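Local structure of pyridoxamine 5'-phosphate oxidase family protein (Corynebacterium diphtheriae NCTC 13129, 3CP3) at residues L21-R31 against F43-Y51; W90-V101 against F126-R137. The protein is of unknown function but belongs to the pyridoxamine 5'-phosphate oxidase family, whose split-barrel fold commonly binds a flavin, so it may do likewise. All coordinates share one frame; numbering follows the deposited sequence. Where two conformers were deposited one is given.

Contact 1: residues L21-R31 against F43-Y51; sequences LSRLSSESVGR and FPVNFVLDY. With ACY (acetic acid), chain B.
Phe47 carries CG between its backbone N and carbonyl carbon (chi1 75°), which brings the ring against the 21-31 chain where the helix gives way to the strand, while Leu24, its CG opposite the backbone N (chi1 179°), sends CD2 across to the ring. Leu24 CD2 meets Phe47 CE1 at 3.7 Å and turns at about a right angle to Leu49, CD2 to CD1. The rim of the Phe47 ring also abuts the backbone edge-on: Leu24 O lies near the ring plane, 3.2 Å from Phe47 CZ. Gly30 suits its place because a side chain there would point to the ring's side of the sheet, close to CD2.

Beyond the ring the chains pair as antiparallel strands. Phe47 N donates to Ser28 O, and Gly30 and Val45 exchange two bonds, Gly30 N to Val45 O at 2.8 Å and Val45 N to Gly30 O at 2.7 Å. A water donates to both Glu27 O and Phe47 O, linking loop to strand. On the other face, Val29 CG1 lies beside Pro44 CB, 4.1 Å away.

Arg31 NH1 bonds weakly to acetic acid O (3.3 Å), probably from the crystallisation liquor. Apolar contact and backbone hydrogen bonds together are consistent with a firmly held helix-to-strand connection, whose ionic ends pair outside it: Glu27 with Arg83 of its own chain, Arg31 with Asp82 of the second subunit.

Contact 2: residues W90-V101 against F126-R137; sequences WSVVLKGNAYVV and FVRIDVREVSGR
Two long antiparallel strands of the barrel-like sheet, 90-100 and 126-137, run side by side here, their pairing broken once by a classic beta bulge. Arg132 and Glu133 both face Lys95, and Lys95 O accepts from both backbone nitrogens: Arg132 N at 2.8 Å, in the carbonyl plane, and Glu133 N at 3.2 Å. Gly96 follows at the shift in register, where a CB would run into Asp130 O and Ile129 CG2.

Bent at chi3 (-58°), the Arg132 side chain folds back across the neighbouring strand, laying one guanidinium face over Gly96. Its NH2 donates to Asn97 OD1 at 2.7 Å; the oxygen lies near the guanidinium plane, but the donor stands above the amide plane, the two planes being 55° apart. Asp76 also pairs with this NH2. Lys95 and Glu133 lie alongside each other, Lys95 CD 3.7 Å from Glu133 OE1, while the ammonium reaches Asp39 of the second subunit.

Farther along, Asp130 OD2 sits at the edge of the Tyr99 ring, 3.4 Å from CE2. Arg128 NH1 forms a salt bridge with Asp130 OD2, approaching from the syn side but 31° out of the carboxylate plane; Arg128 NE turns to Glu106. A water joins Tyr99 OH to Asp130 OD2.

The opposite face is aliphatic. Leu94 spans the bulge, CD1 on Val131 CG2 and CD2 on Val134 CG1, 4.0 Å away, and small Ala98 fits CB against Val127 CG1 at 3.8 Å. The first face is mostly polar, Val93 excepted. The bulge accompanies a corner in the chain, as in curved barrel strands, including the split barrel of this family.

In the fold
From the N terminus, strand 12-15, which pairs with 125-139, precedes helix 17-25; the helix leads into strand 29-36, which turns back as strand 39-50, and contact 1 closes this short, mostly beta span. Strands 57-62 and 76-83 follow before contact 2 opens, and it closes a longer loop, carrying helix 104-110, when strand 125-139 returns beside 89-100. The two closures are in series, neither nested nor crossed. They meet through the helix: Leu24 CD1 packs on Val92 and Leu94, Leu21 on Val134, and Arg23 makes a cation-pi contact with Trp90. Strand 76-83 pairs with both 29-36 and 89-100, joining the contacts within one sheet, and both also touch the second subunit.

Contact 1: residues L21-R31 against F43-Y51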
loop_
_atom_site.group_PDB
_atom_site.type_symbol
_atom_site.label_atom_id
_atom_site.label_comp_id
_atom_site.label_asym_id
_atom_site.label_seq_id
_atom_site.Cartn_x
_atom_site.Cartn_y
_atom_site.Cartn_z
ATOM N N LEU A 21 3.271 -16.126 -3.752
ATOM C CA LEU A 21 2.202 -16.569 -2.802
ATOM C C LEU A 21 2.725 -17.132 -1.481
ATOM O O LEU A 21 2.114 -16.885 -0.425
ATOM C CB LEU A 21 1.268 -17.559 -3.473
ATOM C CG LEU A 21 0.456 -16.926 -4.610
ATOM C CD1 LEU A 21 -0.272 -18.050 -5.343
ATOM C CD2 LEU A 21 -0.480 -15.847 -4.082
ATOM N N SER A 22 3.837 -17.884 -1.508
ATOM C CA SER A 22 4.433 -18.288 -0.225
ATOM C C SER A 22 4.809 -17.049 0.608
ATOM O O SER A 22 4.552 -16.950 1.843
ATOM C CB SER A 22 5.677 -19.120 -0.475
ATOM O OG SER A 22 5.356 -20.282 -1.225
ATOM N N ARG A 23 5.433 -16.075 -0.029
ATOM C CA ARG A 23 5.909 -14.923 0.744
ATOM C C ARG A 23 4.714 -14.112 1.258
ATOM O O ARG A 23 4.685 -13.629 2.411
ATOM C CB ARG A 23 6.777 -14.018 -0.111
ATOM C CG ARG A 23 8.187 -14.608 -0.456
ATOM C CD ARG A 23 8.956 -13.602 -1.216
ATOM N NE ARG A 23 10.012 -14.206 -2.045
ATOM C CZ ARG A 23 11.162 -13.614 -2.322
ATOM N NH1 ARG A 23 11.474 -12.456 -1.754
ATOM N NH2 ARG A 23 12.025 -14.209 -3.162
ATOM N N LEU A 24 3.713 -13.968 0.426
ATOM C CA LEU A 24 2.495 -13.257 0.896
ATOM C C LEU A 24 1.874 -13.972 2.121
ATOM O O LEU A 24 1.488 -13.310 3.113
ATOM C CB LEU A 24 1.502 -13.162 -0.280
ATOM C CG LEU A 24 0.148 -12.473 -0.009
ATOM C CD1 LEU A 24 -0.191 -11.443 -1.100
ATOM C CD2 LEU A 24 -0.884 -13.538 0.027
ATOM N N SER A 25 1.811 -15.304 2.026
ATOM C CA SER A 25 1.356 -16.231 3.068
ATOM C C SER A 25 2.110 -16.151 4.405
ATOM O O SER A 25 1.572 -16.558 5.445
ATOM C CB SER A 25 1.501 -17.669 2.559
ATOM O OG SER A 25 2.785 -18.179 2.893
ATOM N N SER A 26 3.352 -15.643 4.376
ATOM C CA SER A 26 4.163 -15.543 5.561
ATOM C C SER A 26 3.839 -14.275 6.361
ATOM O O SER A 26 4.358 -14.104 7.425
ATOM C CB SER A 26 5.646 -15.522 5.226
ATOM O OG SER A 26 5.988 -14.304 4.581
ATOM N N GLU A 27 3.041 -13.364 5.829
ATOM C CA GLU A 27 2.718 -12.155 6.568
ATOM C C GLU A 27 1.246 -12.306 6.989
ATOM O O GLU A 27 0.503 -13.082 6.405
ATOM C CB GLU A 27 2.820 -10.957 5.623
ATOM C CG GLU A 27 4.262 -10.689 5.141
ATOM C CD GLU A 27 5.063 -10.001 6.208
ATOM O OE1 GLU A 27 4.453 -9.195 6.969
ATOM O OE2 GLU A 27 6.270 -10.253 6.313
ATOM N N SER A 28 0.827 -11.567 8.007
ATOM C CA SER A 28 -0.592 -11.581 8.371
ATOM C C SER A 28 -1.264 -10.216 8.211
ATOM O O SER A 28 -2.481 -10.123 8.382
ATOM C CB SER A 28 -0.774 -12.075 9.823
ATOM O OG SER A 28 -0.128 -11.168 10.686
ATOM N N VAL A 29 -0.487 -9.191 7.870
ATOM C CA VAL A 29 -1.019 -7.852 7.567
ATOM C C VAL A 29 -0.753 -7.492 6.122
ATOM O O VAL A 29 0.378 -7.607 5.662
ATOM C CB VAL A 29 -0.410 -6.754 8.484
ATOM C CG1 VAL A 29 -0.947 -5.366 8.143
ATOM C CG2 VAL A 29 -0.715 -7.088 9.936
ATOM N N GLY A 30 -1.802 -7.050 5.417
ATOM C CA GLY A 30 -1.658 -6.572 4.020
ATOM C C GLY A 30 -2.447 -5.294 3.795
ATOM O O GLY A 30 -3.172 -4.829 4.706
ATOM N N ARG A 31 -2.342 -4.715 2.610
ATOM C CA ARG A 31 -3.006 -3.450 2.326
ATOM C C ARG A 31 -3.971 -3.609 1.195
ATOM O O ARG A 31 -3.623 -4.136 0.132
ATOM C CB ARG A 31 -1.942 -2.425 1.903
ATOM C CG ARG A 31 -0.959 -2.206 3.070
ATOM C CD ARG A 31 0.339 -1.671 2.697
ATOM N NE ARG A 31 1.134 -1.780 3.909
ATOM C CZ ARG A 31 1.961 -2.785 4.119
ATOM N NH1 ARG A 31 2.192 -3.691 3.132
ATOM N NH2 ARG A 31 2.609 -2.827 5.270
ATOM N N PHE A 43 -5.829 0.785 2.939
ATOM C CA PHE A 43 -5.797 0.531 4.357
ATOM C C PHE A 43 -5.301 -0.867 4.670
ATOM O O PHE A 43 -5.547 -1.791 3.920
ATOM C CB PHE A 43 -7.166 0.801 4.987
ATOM C CG PHE A 43 -8.263 0.119 4.317
ATOM C CD1 PHE A 43 -8.625 -1.167 4.696
ATOM C CD2 PHE A 43 -8.950 0.759 3.288
ATOM C CE1 PHE A 43 -9.674 -1.799 4.045
ATOM C CE2 PHE A 43 -9.938 0.165 2.639
ATOM C CZ PHE A 43 -10.330 -1.112 3.003
ATOM N N PRO A 44 -4.612 -1.014 5.793
ATOM C CA PRO A 44 -4.035 -2.308 6.180
ATOM C C PRO A 44 -5.115 -3.184 6.804
ATOM O O PRO A 44 -6.057 -2.649 7.424
ATOM C CB PRO A 44 -2.979 -1.926 7.210
ATOM C CG PRO A 44 -3.343 -0.606 7.674
ATOM C CD PRO A 44 -4.305 0.042 6.763
ATOM N N VAL A 45 -5.021 -4.485 6.607
ATOM C CA VAL A 45 -5.965 -5.404 7.246
ATOM C C VAL A 45 -5.187 -6.631 7.619
ATOM O O VAL A 45 -4.158 -6.907 6.987
ATOM C CB VAL A 45 -7.118 -5.832 6.291
ATOM C CG1 VAL A 45 -8.022 -4.696 6.005
ATOM C CG2 VAL A 45 -6.603 -6.492 4.942
ATOM N N ASN A 46 -5.628 -7.351 8.656
ATOM C CA ASN A 46 -5.149 -8.727 8.896
ATOM C C ASN A 46 -5.891 -9.652 7.910
ATOM O O ASN A 46 -7.128 -9.584 7.766
ATOM C CB ASN A 46 -5.360 -9.186 10.372
ATOM C CG ASN A 46 -4.412 -8.489 11.376
ATOM O OD1 ASN A 46 -3.181 -8.545 11.253
ATOM N ND2 ASN A 46 -4.990 -7.850 12.377
ATOM N N PHE A 47 -5.155 -10.515 7.225
ATOM C CA PHE A 47 -5.727 -11.358 6.154
ATOM C C PHE A 47 -5.203 -12.792 6.328
ATOM O O PHE A 47 -4.200 -13.040 7.028
ATOM C CB PHE A 47 -5.309 -10.807 4.744
ATOM C CG PHE A 47 -3.881 -11.117 4.409
ATOM C CD1 PHE A 47 -3.551 -12.233 3.624
ATOM C CD2 PHE A 47 -2.861 -10.334 4.912
ATOM C CE1 PHE A 47 -2.226 -12.570 3.390
ATOM C CE2 PHE A 47 -1.514 -10.643 4.633
ATOM C CZ PHE A 47 -1.196 -11.767 3.876
ATOM N N VAL A 48 -5.829 -13.718 5.624
ATOM C CA VAL A 48 -5.256 -15.036 5.435
ATOM C C VAL A 48 -5.421 -15.379 3.959
ATOM O O VAL A 48 -6.402 -14.968 3.322
ATOM C CB VAL A 48 -5.937 -16.127 6.331
ATOM C CG1 VAL A 48 -5.466 -16.017 7.783
ATOM C CG2 VAL A 48 -7.510 -16.066 6.235
ATOM N N LEU A 49 -4.448 -16.117 3.430
ATOM C CA LEU A 49 -4.512 -16.668 2.091
ATOM C C LEU A 49 -5.119 -18.072 2.142
ATOM O O LEU A 49 -4.646 -18.922 2.896
ATOM C CB LEU A 49 -3.083 -16.775 1.524
ATOM C CG LEU A 49 -2.959 -17.381 0.128
ATOM C CD1 LEU A 49 -3.582 -16.388 -0.920
ATOM C CD2 LEU A 49 -1.489 -17.630 -0.195
ATOM N N ASP A 50 -6.142 -18.309 1.333
ATOM C CA ASP A 50 -6.847 -19.597 1.270
ATOM C C ASP A 50 -6.615 -20.217 -0.114
ATOM O O ASP A 50 -6.809 -19.565 -1.132
ATOM C CB ASP A 50 -8.347 -19.415 1.537
ATOM C CG ASP A 50 -9.105 -20.745 1.588
ATOM O OD1 ASP A 50 -8.466 -21.794 1.816
ATOM O OD2 ASP A 50 -10.345 -20.743 1.413
ATOM N N TYR A 51 -6.259 -21.499 -0.126
ATOM C CA TYR A 51 -5.914 -22.236 -1.355
ATOM C C TYR A 51 -6.947 -23.224 -1.864
ATOM O O TYR A 51 -6.780 -23.833 -2.928
ATOM C CB TYR A 51 -4.629 -23.013 -1.123
ATOM C CG TYR A 51 -3.427 -22.204 -1.459
ATOM C CD1 TYR A 51 -3.302 -21.631 -2.727
ATOM C CD2 TYR A 51 -2.420 -22.006 -0.530
ATOM C CE1 TYR A 51 -2.213 -20.886 -3.058
ATOM C CE2 TYR A 51 -1.324 -21.270 -0.851
ATOM C CZ TYR A 51 -1.232 -20.706 -2.125
ATOM O OH TYR A 51 -0.152 -19.957 -2.470
HETATM C C ACY B . 3.416 -6.215 5.531
HETATM O O ACY B . 2.591 -6.628 4.685
HETATM O OXT ACY B . 3.537 -6.707 6.682
HETATM C CH3 ACY B . 4.337 -5.067 5.149
HETATM O O HOH W 1 -1.915 -14.522 6.705
#

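Contact 2: residues W90-V101 against F126-R137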
loop_
_atom_site.group_PDB
_atom_site.type_symbol
_atom_site.label_atom_id
_atom_site.label_comp_id
_atom_site.label_asym_id
_atom_site.label_seq_id
_atom_site.Cartn_x
_atom_site.Cartn_y
_atom_site.Cartn_z
ATOM N N TRP A 90 11.162 -6.907 -1.024
ATOM C CA TRP A 90 10.201 -7.567 -1.945
ATOM C C TRP A 90 8.802 -7.061 -1.694
ATOM O O TRP A 90 8.492 -6.540 -0.588
ATOM C CB TRP A 90 10.207 -9.111 -1.791
ATOM C CG TRP A 90 9.806 -9.635 -0.442
ATOM C CD1 TRP A 90 10.649 -9.915 0.616
ATOM C CD2 TRP A 90 8.482 -9.953 0.025
ATOM N NE1 TRP A 90 9.937 -10.382 1.667
ATOM C CE2 TRP A 90 8.606 -10.415 1.350
ATOM C CE3 TRP A 90 7.220 -9.902 -0.547
ATOM C CZ2 TRP A 90 7.503 -10.793 2.124
ATOM C CZ3 TRP A 90 6.114 -10.281 0.202
ATOM C CH2 TRP A 90 6.266 -10.743 1.534
ATOM N N SER A 91 7.949 -7.187 -2.713
ATOM C CA SER A 91 6.525 -6.920 -2.561
ATOM C C SER A 91 5.763 -7.883 -3.422
ATOM O O SER A 91 6.281 -8.317 -4.446
ATOM C CB SER A 91 6.158 -5.505 -3.058
ATOM O OG SER A 91 6.532 -5.373 -4.423
ATOM N N VAL A 92 4.532 -8.178 -3.037
ATOM C CA VAL A 92 3.657 -9.019 -3.826
ATOM C C VAL A 92 2.356 -8.194 -3.944
ATOM O O VAL A 92 1.875 -7.681 -2.910
ATOM C CB VAL A 92 3.385 -10.355 -3.135
ATOM C CG1 VAL A 92 2.242 -11.182 -3.907
ATOM C CG2 VAL A 92 4.736 -11.193 -3.092
ATOM N N VAL A 93 1.867 -8.055 -5.173
ATOM C CA VAL A 93 0.598 -7.346 -5.468
ATOM C C VAL A 93 -0.362 -8.353 -6.084
ATOM O O VAL A 93 -0.067 -9.001 -7.150
ATOM C CB VAL A 93 0.844 -6.181 -6.423
ATOM C CG1 VAL A 93 -0.531 -5.457 -6.898
ATOM C CG2 VAL A 93 1.780 -5.204 -5.819
ATOM N N LEU A 94 -1.526 -8.470 -5.470
ATOM C CA LEU A 94 -2.592 -9.225 -6.083
ATOM C C LEU A 94 -3.593 -8.272 -6.746
ATOM O O LEU A 94 -3.954 -7.226 -6.155
ATOM C CB LEU A 94 -3.272 -10.109 -5.024
ATOM C CG LEU A 94 -2.403 -10.933 -4.108
ATOM C CD1 LEU A 94 -3.358 -11.712 -3.202
ATOM C CD2 LEU A 94 -1.512 -11.907 -4.968
ATOM N N LYS A 95 -4.015 -8.585 -7.979
ATOM C CA LYS A 95 -5.187 -7.936 -8.551
ATOM C C LYS A 95 -6.388 -8.843 -8.367
ATOM O O LYS A 95 -6.286 -10.039 -8.633
ATOM C CB LYS A 95 -5.017 -7.711 -10.030
ATOM C CG LYS A 95 -3.968 -6.659 -10.378
ATOM C CD LYS A 95 -4.229 -6.166 -11.805
ATOM C CE LYS A 95 -3.032 -5.399 -12.395
ATOM N NZ LYS A 95 -2.693 -4.159 -11.612
ATOM N N GLY A 96 -7.532 -8.284 -7.946
ATOM C CA GLY A 96 -8.702 -9.117 -7.841
ATOM C C GLY A 96 -9.996 -8.386 -7.616
ATOM O O GLY A 96 -10.081 -7.173 -7.858
ATOM N N ASN A 97 -11.015 -9.156 -7.247
ATOM C CA ASN A 97 -12.334 -8.613 -6.940
ATOM C C ASN A 97 -12.740 -9.011 -5.552
ATOM O O ASN A 97 -12.630 -10.216 -5.188
ATOM C CB ASN A 97 -13.379 -9.041 -7.954
ATOM C CG ASN A 97 -13.097 -8.451 -9.342
ATOM O OD1 ASN A 97 -12.299 -8.995 -10.070
ATOM N ND2 ASN A 97 -13.747 -7.335 -9.697
ATOM N N ALA A 98 -13.161 -8.007 -4.769
ATOM C CA ALA A 98 -13.450 -8.236 -3.347
ATOM C C ALA A 98 -14.978 -8.207 -3.134
ATOM O O ALA A 98 -15.671 -7.288 -3.645
ATOM C CB ALA A 98 -12.783 -7.180 -2.480
ATOM N N TYR A 99 -15.496 -9.188 -2.387
ATOM C CA TYR A 99 -16.915 -9.244 -2.063
ATOM C C TYR A 99 -17.106 -9.635 -0.609
ATOM O O TYR A 99 -16.375 -10.493 -0.120
ATOM C CB TYR A 99 -17.674 -10.302 -2.906
ATOM C CG TYR A 99 -17.269 -10.324 -4.371
ATOM C CD1 TYR A 99 -17.777 -9.377 -5.296
ATOM C CD2 TYR A 99 -16.361 -11.282 -4.833
ATOM C CE1 TYR A 99 -17.377 -9.408 -6.634
ATOM C CE2 TYR A 99 -15.961 -11.317 -6.182
ATOM C CZ TYR A 99 -16.497 -10.401 -7.067
ATOM O OH TYR A 99 -16.083 -10.463 -8.366
ATOM N N VAL A 100 -18.093 -9.025 0.054
ATOM C CA VAL A 100 -18.561 -9.526 1.372
ATOM C C VAL A 100 -19.052 -10.973 1.218
ATOM O O VAL A 100 -19.693 -11.276 0.233
ATOM C CB VAL A 100 -19.652 -8.621 1.959
ATOM C CG1 VAL A 100 -20.102 -9.152 3.285
ATOM C CG2 VAL A 100 -19.124 -7.214 2.143
ATOM N N VAL A 101 -18.852 -11.886 2.186
ATOM C CA VAL A 101 -19.017 -13.385 1.935
ATOM C C VAL A 101 -20.430 -14.099 1.697
ATOM O O VAL A 101 -20.588 -14.988 0.831
ATOM C CB VAL A 101 -18.081 -14.177 2.931
ATOM C CG1 VAL A 101 -18.431 -15.635 3.054
ATOM C CG2 VAL A 101 -16.612 -14.011 2.485
ATOM N N PHE A 126 -16.695 -11.050 6.880
ATOM C CA PHE A 126 -15.518 -11.430 6.095
ATOM C C PHE A 126 -15.645 -10.815 4.704
ATOM O O PHE A 126 -16.772 -10.687 4.212
ATOM C CB PHE A 126 -15.500 -12.941 5.974
ATOM C CG PHE A 126 -15.111 -13.628 7.254
ATOM C CD1 PHE A 126 -13.785 -13.644 7.665
ATOM C CD2 PHE A 126 -16.057 -14.216 8.044
ATOM C CE1 PHE A 126 -13.439 -14.306 8.875
ATOM C CE2 PHE A 126 -15.718 -14.861 9.237
ATOM C CZ PHE A 126 -14.392 -14.886 9.627
ATOM N N VAL A 127 -14.541 -10.449 4.082
ATOM C CA VAL A 127 -14.539 -10.049 2.671
ATOM C C VAL A 127 -13.634 -11.090 2.032
ATOM O O VAL A 127 -12.643 -11.478 2.663
ATOM C CB VAL A 127 -13.971 -8.620 2.526
ATOM C CG1 VAL A 127 -13.868 -8.193 1.060
ATOM C CG2 VAL A 127 -14.849 -7.646 3.320
ATOM N N ARG A 128 -14.024 -11.614 0.866
ATOM C CA ARG A 128 -13.226 -12.534 0.071
ATOM C C ARG A 128 -12.687 -11.791 -1.143
ATOM O O ARG A 128 -13.446 -11.111 -1.826
ATOM C CB ARG A 128 -14.094 -13.677 -0.475
ATOM C CG ARG A 128 -13.311 -14.776 -1.222
ATOM C CD ARG A 128 -14.155 -15.389 -2.352
ATOM N NE ARG A 128 -15.566 -15.431 -1.986
ATOM C CZ ARG A 128 -16.578 -15.098 -2.777
ATOM N NH1 ARG A 128 -16.389 -14.683 -4.039
ATOM N NH2 ARG A 128 -17.812 -15.179 -2.293
ATOM N N ILE A 129 -11.394 -11.959 -1.422
ATOM C CA ILE A 129 -10.812 -11.485 -2.672
ATOM C C ILE A 129 -10.570 -12.666 -3.586
ATOM O O ILE A 129 -9.802 -13.541 -3.247
ATOM C CB ILE A 129 -9.447 -10.685 -2.506
ATOM C CG1 ILE A 129 -9.600 -9.552 -1.474
ATOM C CG2 ILE A 129 -9.061 -10.094 -3.907
ATOM C CD1 ILE A 129 -8.271 -8.856 -0.993
ATOM N N ASP A 130 -11.201 -12.660 -4.754
ATOM C CA ASP A 130 -10.922 -13.626 -5.784
ATOM C C ASP A 130 -9.769 -13.061 -6.606
ATOM O O ASP A 130 -9.917 -12.020 -7.232
ATOM C CB ASP A 130 -12.134 -13.782 -6.698
ATOM C CG ASP A 130 -13.237 -14.617 -6.070
ATOM O OD1 ASP A 130 -12.976 -15.495 -5.232
ATOM O OD2 ASP A 130 -14.378 -14.363 -6.395
ATOM N N VAL A 131 -8.643 -13.770 -6.607
ATOM C CA VAL A 131 -7.402 -13.307 -7.197
ATOM C C VAL A 131 -7.331 -13.615 -8.680
ATOM O O VAL A 131 -7.513 -14.767 -9.101
ATOM C CB VAL A 131 -6.245 -13.936 -6.441
ATOM C CG1 VAL A 131 -4.868 -13.526 -7.068
ATOM C CG2 VAL A 131 -6.311 -13.474 -4.993
ATOM N N ARG A 132 -7.127 -12.559 -9.467
ATOM C CA ARG A 132 -7.023 -12.636 -10.939
ATOM C C ARG A 132 -5.540 -12.719 -11.358
ATOM O O ARG A 132 -5.211 -13.372 -12.360
ATOM C CB ARG A 132 -7.600 -11.329 -11.501
ATOM C CG ARG A 132 -8.308 -11.333 -12.837
ATOM C CD ARG A 132 -8.619 -9.807 -13.214
ATOM N NE ARG A 132 -9.435 -9.212 -12.157
ATOM C CZ ARG A 132 -9.319 -7.973 -11.696
ATOM N NH1 ARG A 132 -8.417 -7.136 -12.174
ATOM N NH2 ARG A 132 -10.111 -7.585 -10.731
ATOM N N GLU A 133 -4.668 -12.037 -10.609
ATOM C CA GLU A 133 -3.237 -11.910 -10.961
ATOM C C GLU A 133 -2.363 -11.802 -9.713
ATOM O O GLU A 133 -2.772 -11.220 -8.689
ATOM C CB GLU A 133 -2.959 -10.657 -11.823
ATOM C CG GLU A 133 -3.518 -10.666 -13.252
ATOM C CD GLU A 133 -3.253 -9.358 -14.018
ATOM O OE1 GLU A 133 -4.221 -8.714 -14.485
ATOM O OE2 GLU A 133 -2.077 -8.971 -14.181
ATOM N N VAL A 134 -1.136 -12.298 -9.829
ATOM C CA VAL A 134 -0.180 -12.280 -8.718
ATOM C C VAL A 134 1.065 -11.654 -9.316
ATOM O O VAL A 134 1.524 -12.112 -10.369
ATOM C CB VAL A 134 0.185 -13.721 -8.338
ATOM C CG1 VAL A 134 1.219 -13.734 -7.179
ATOM C CG2 VAL A 134 -1.073 -14.531 -7.971
ATOM N N SER A 135 1.585 -10.596 -8.706
ATOM C CA SER A 135 2.875 -10.067 -9.171
ATOM C C SER A 135 3.850 -9.913 -8.043
ATOM O O SER A 135 3.638 -9.096 -7.167
ATOM C CB SER A 135 2.714 -8.712 -9.871
ATOM O OG SER A 135 1.732 -8.831 -10.884
ATOM N N GLY A 136 4.971 -10.620 -8.099
ATOM C CA GLY A 136 5.929 -10.469 -7.004
ATOM C C GLY A 136 7.166 -9.839 -7.557
ATOM O O GLY A 136 7.568 -10.145 -8.667
ATOM N N ARG A 137 7.816 -9.006 -6.767
ATOM C CA ARG A 137 9.051 -8.372 -7.224
ATOM C C ARG A 137 10.014 -8.346 -6.067
ATOM O O ARG A 137 9.589 -8.168 -4.932
ATOM C CB ARG A 137 8.728 -6.922 -7.630
ATOM C CG ARG A 137 7.793 -6.835 -8.806
ATOM C CD ARG A 137 7.515 -5.397 -9.200
ATOM N NE ARG A 137 6.352 -4.866 -8.511
ATOM C CZ ARG A 137 5.565 -3.909 -9.023
ATOM N NH1 ARG A 137 5.831 -3.397 -10.217
ATOM N NH2 ARG A 137 4.509 -3.475 -8.339
HETATM O O HOH W 2 5.081 -6.628 -6.606
HETATM O O HOH W 3 5.162 -3.831 -6.009
HETATM O O HOH W 4 -0.954 -8.353 -9.641
HETATM O O HOH W 5 -12.179 -11.623 -9.754
HETATM O O HOH W 6 -14.934 -12.581 -8.881
#